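Local coordinates for protein rifin (Plasmodium falciparum, PDB 7JZI) that is a variant surface antigen of the malaria parasite, probably displayed on infected red cells, where some members of its family engage inhibitory receptors of host immune cells, at residues B[50-53]-B[54-57]; B[101-104]-B[105-108]. All coordinates share one frame; numbering follows the deposited sequence.

In the fold
This chain is a mostly helical piece of the longer membrane protein. Contacts 1 and 2 are both local and follow one another without crossing. Helix 8-33 comes first, then helix 43-50. Contact 1 (50-57) closes the short turn that leads from helix 43-50 into helix 56-70. Helix 84-88 and a loop then carry the chain to contact 2 (101-108). This contact makes the first two turns of helix 101-127 and closes no loop. The centres are 16 Å apart, and the contacts do not touch. Helix 101-127 serves both: its later residues pack on Tyr53, Thr54 and Val56 of contact 1, while its start in contact 2 meets helices 56-70 and 84-88.

Contact 1 (B[50-53]-B[54-57]); sequences NSHY and TEVT
Glu55 lays its side chain across the imidazole of His52, with the carboxylate over one face of the ring. The carboxylate and ring planes are 46° apart, so the two flat groups are not stacked. The aliphatic part of Glu55 joins in. Its CG is 3.4 Å from His52 CD2, and its CD is 3.6 Å from His52 CG. The closest approach of the carboxylate oxygen OE1 to the ring is too short to be trusted at this resolution. The His52 ring also meets Phe47 of helix 43-50, with the two planes roughly perpendicular.

The torsion of His52 helps set up this pairing. Its CG sits between the backbone N and the carbonyl carbon (chi1 63°), and the ring lies on the Glu55 side of the turn. The backbone brings the pair together as well. Glu55 N donates to His52 O over 2.9 Å in a fairly straight bond (165°), closing a type I beta turn with Tyr53 and Thr54 at its corners. A weak bond of 3.0 Å from Val56 N to Tyr53 O follows.

The Tyr53 ring lies on the other side of the turn from the His52-Glu55 pair. The ring stands obliquely to the Thr54 amide, with CG 3.3 Å from Thr54 N. It packs against Asp20 and Met24 of helix 8-33 and against Ala116 and Ala120 of helix 101-127. Val56 lies on Leu113 of that same helix, which Thr54 also touches.

The turn therefore has one side with the His52-Glu55 pair and another that docks on two long helices. Glu55 takes the N-cap position of helix 56-70, and its bonded N-H ties the start of that helix to the turn.

Contact 2 (B[101-104]-B[105-108]); sequences QKDA and ITNV
Gln101 O accepts from Ile105 N over 2.8 Å, and three further i to i+4 bonds, ending with Val108 N to Ala104 O, build the opening turns of helix 101-127.

Thr106 carries the main side-chain contact. Its OG1 reaches back to two neighbouring carbonyl oxygens, which lie to one side of it, 2.8 Å from Lys102 O and 2.7 Å from Asp103 O. The hydroxyl has one proton, and which of the two takes it is not settled. The torsion explains the reach: a chi1 of 43° tucks OG1 in against its own backbone, facing the preceding turn. The methyl CG2 stands beside the backbone N. Lys102 bends at chi2 (-94°) and again at chi4, which turns its chain toward Thr106. The two side chains pass at an angle, and the close approach of NZ to the methyl is doubtful. Lys102 also touches Asp64 of helix 56-70.

On the buried side, Gln101 and Ile105 run side by side and point the same way. Gln101 CG is 3.9 Å from Ile105 CD1, an aliphatic contact one helical turn apart. Gln101 continues to Asp64, Met67 and Asn68 of helix 56-70, and it packs on an aromatic side chain of another protein chain. Val108 sets CG2 3.6 Å from Ala104 O, and both residues rest on Leu88 of helix 84-88.

Asp103 lies alongside Thr106 on the outer side. Its side chain is about 9 Å from the bound platinum(II) ion, whose site includes Met98 and Lys100.

Lys102 O and Asp103 O each receive a main-chain N-H and also lie within reach of the Thr106 hydroxyl. The hydroxyl proton can thus be taken up within its own helix, by either carbonyl, while Gln101, Ala104 and Val108 join the helix to its neighbours.

Contact 1 (B[50-53]-B[54-57])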
loop_
_atom_site.group_PDB
_atom_site.type_symbol
_atom_site.label_atom_id
_atom_site.label_comp_id
_atom_site.label_asym_id
_atom_site.label_seq_id
_atom_site.Cartn_x
_atom_site.Cartn_y
_atom_site.Cartn_z
ATOM N N ASN B 50 17.774 14.930 -7.871
ATOM C CA ASN B 50 17.526 16.303 -7.351
ATOM C C ASN B 50 18.041 16.532 -5.917
ATOM O O ASN B 50 17.946 17.689 -5.478
ATOM C CB ASN B 50 16.085 16.750 -7.605
ATOM C CG ASN B 50 15.747 16.840 -9.076
ATOM O OD1 ASN B 50 16.581 16.552 -9.929
ATOM N ND2 ASN B 50 14.525 17.242 -9.380
ATOM N N SER B 51 18.561 15.516 -5.217
ATOM C CA SER B 51 19.175 15.689 -3.863
ATOM C C SER B 51 18.135 16.056 -2.798
ATOM O O SER B 51 17.173 15.294 -2.701
ATOM C CB SER B 51 20.330 16.658 -3.887
ATOM O OG SER B 51 21.072 16.597 -2.678
ATOM N N HIS B 52 18.367 17.096 -1.971
ATOM C CA HIS B 52 17.344 17.572 -1.021
ATOM C C HIS B 52 16.761 16.432 -0.175
ATOM O O HIS B 52 15.545 16.263 -0.055
ATOM C CB HIS B 52 16.242 18.365 -1.745
ATOM C CG HIS B 52 15.452 17.572 -2.747
ATOM N ND1 HIS B 52 15.507 17.821 -4.102
ATOM C CD2 HIS B 52 14.567 16.558 -2.591
ATOM C CE1 HIS B 52 14.702 16.985 -4.735
ATOM N NE2 HIS B 52 14.121 16.208 -3.840
ATOM N N TYR B 53 17.662 15.692 0.480
ATOM C CA TYR B 53 17.301 14.434 1.139
ATOM C C TYR B 53 16.149 14.586 2.143
ATOM O O TYR B 53 15.224 13.762 2.142
ATOM C CB TYR B 53 18.582 13.807 1.712
ATOM C CG TYR B 53 19.117 14.349 3.016
ATOM C CD1 TYR B 53 18.651 13.878 4.229
ATOM C CD2 TYR B 53 20.063 15.372 3.030
ATOM C CE1 TYR B 53 19.143 14.386 5.422
ATOM C CE2 TYR B 53 20.554 15.878 4.206
ATOM C CZ TYR B 53 20.101 15.378 5.399
ATOM O OH TYR B 53 20.604 15.897 6.567
ATOM N N THR B 54 16.112 15.677 2.918
ATOM C CA THR B 54 15.093 15.784 3.957
ATOM C C THR B 54 13.713 16.093 3.399
ATOM O O THR B 54 12.786 16.323 4.183
ATOM C CB THR B 54 15.474 16.811 5.042
ATOM O OG1 THR B 54 14.324 17.120 5.861
ATOM C CG2 THR B 54 16.275 18.075 4.544
ATOM N N GLU B 55 13.538 16.079 2.075
ATOM C CA GLU B 55 12.203 16.024 1.499
ATOM C C GLU B 55 11.650 14.603 1.427
ATOM O O GLU B 55 10.671 14.399 0.715
ATOM C CB GLU B 55 12.208 16.654 0.103
ATOM C CG GLU B 55 12.845 18.034 0.000
ATOM C CD GLU B 55 12.440 18.766 -1.265
ATOM O OE1 GLU B 55 12.220 18.110 -2.298
ATOM O OE2 GLU B 55 12.369 20.011 -1.229
ATOM N N VAL B 56 12.259 13.630 2.117
ATOM C CA VAL B 56 11.843 12.234 1.947
ATOM C C VAL B 56 10.395 11.997 2.360
ATOM O O VAL B 56 9.706 11.166 1.756
ATOM C CB VAL B 56 12.772 11.274 2.714
ATOM C CG1 VAL B 56 14.016 10.974 1.909
ATOM C CG2 VAL B 56 13.127 11.851 4.061
ATOM N N THR B 57 9.896 12.714 3.369
ATOM C CA THR B 57 8.500 12.499 3.728
ATOM C C THR B 57 7.586 12.931 2.592
ATOM O O THR B 57 6.486 12.383 2.438
ATOM C CB THR B 57 8.149 13.282 4.993
ATOM O OG1 THR B 57 7.924 14.656 4.639
ATOM C CG2 THR B 57 9.277 13.195 6.005
#

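Contact 2 (B[101-104]-B[105-108])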
loop_
_atom_site.group_PDB
_atom_site.type_symbol
_atom_site.label_atom_id
_atom_site.label_comp_id
_atom_site.label_asym_id
_atom_site.label_seq_id
_atom_site.Cartn_x
_atom_site.Cartn_y
_atom_site.Cartn_z
ATOM N N GLN B 101 -1.639 2.692 5.357
ATOM C CA GLN B 101 -0.370 2.481 4.624
ATOM C C GLN B 101 0.447 3.768 4.667
ATOM O O GLN B 101 1.630 3.696 5.007
ATOM C CB GLN B 101 -0.672 2.017 3.202
ATOM C CG GLN B 101 0.552 1.772 2.340
ATOM C CD GLN B 101 0.107 1.225 1.010
ATOM O OE1 GLN B 101 0.568 1.646 -0.044
ATOM N NE2 GLN B 101 -0.833 0.297 1.052
ATOM N N LYS B 102 -0.170 4.901 4.341
ATOM C CA LYS B 102 0.601 6.135 4.290
ATOM C C LYS B 102 1.280 6.407 5.623
ATOM O O LYS B 102 2.417 6.890 5.653
ATOM C CB LYS B 102 -0.315 7.294 3.881
ATOM C CG LYS B 102 0.273 8.705 3.932
ATOM C CD LYS B 102 -0.019 9.410 5.247
ATOM C CE LYS B 102 0.427 10.860 5.191
ATOM N NZ LYS B 102 1.849 11.030 5.578
ATOM N N ASP B 103 0.624 6.061 6.731
ATOM C CA ASP B 103 1.246 6.272 8.031
ATOM C C ASP B 103 2.445 5.353 8.216
ATOM O O ASP B 103 3.488 5.786 8.717
ATOM C CB ASP B 103 0.223 6.069 9.146
ATOM C CG ASP B 103 -0.636 7.297 9.374
ATOM O OD1 ASP B 103 -0.204 8.411 8.998
ATOM O OD2 ASP B 103 -1.747 7.147 9.923
ATOM N N ALA B 104 2.333 4.096 7.778
ATOM C CA ALA B 104 3.461 3.174 7.879
ATOM C C ALA B 104 4.623 3.624 7.003
ATOM O O ALA B 104 5.788 3.544 7.415
ATOM C CB ALA B 104 3.018 1.763 7.498
ATOM N N ILE B 105 4.325 4.122 5.803
ATOM C CA ILE B 105 5.384 4.608 4.926
ATOM C C ILE B 105 6.077 5.809 5.555
ATOM O O ILE B 105 7.311 5.913 5.549
ATOM C CB ILE B 105 4.803 4.937 3.538
ATOM C CG1 ILE B 105 4.168 3.689 2.924
ATOM C CG2 ILE B 105 5.873 5.467 2.613
ATOM C CD1 ILE B 105 3.754 3.861 1.488
ATOM N N THR B 106 5.297 6.720 6.137
ATOM C CA THR B 106 5.889 7.884 6.785
ATOM C C THR B 106 6.711 7.493 8.010
ATOM O O THR B 106 7.716 8.140 8.307
ATOM C CB THR B 106 4.810 8.911 7.143
ATOM O OG1 THR B 106 3.663 8.253 7.693
ATOM C CG2 THR B 106 4.401 9.720 5.906
ATOM N N ASN B 107 6.312 6.449 8.743
ATOM C CA ASN B 107 7.140 6.028 9.877
ATOM C C ASN B 107 8.441 5.377 9.414
ATOM O O ASN B 107 9.508 5.623 10.000
ATOM C CB ASN B 107 6.380 5.050 10.780
ATOM C CG ASN B 107 5.141 5.660 11.423
ATOM O OD1 ASN B 107 4.025 5.194 11.203
ATOM N ND2 ASN B 107 5.338 6.686 12.241
ATOM N N VAL B 108 8.389 4.606 8.320
ATOM C CA VAL B 108 9.619 4.084 7.718
ATOM C C VAL B 108 10.561 5.227 7.359
ATOM O O VAL B 108 11.730 5.253 7.768
ATOM C CB VAL B 108 9.300 3.209 6.491
ATOM C CG1 VAL B 108 10.484 3.167 5.545
ATOM C CG2 VAL B 108 8.928 1.813 6.924
#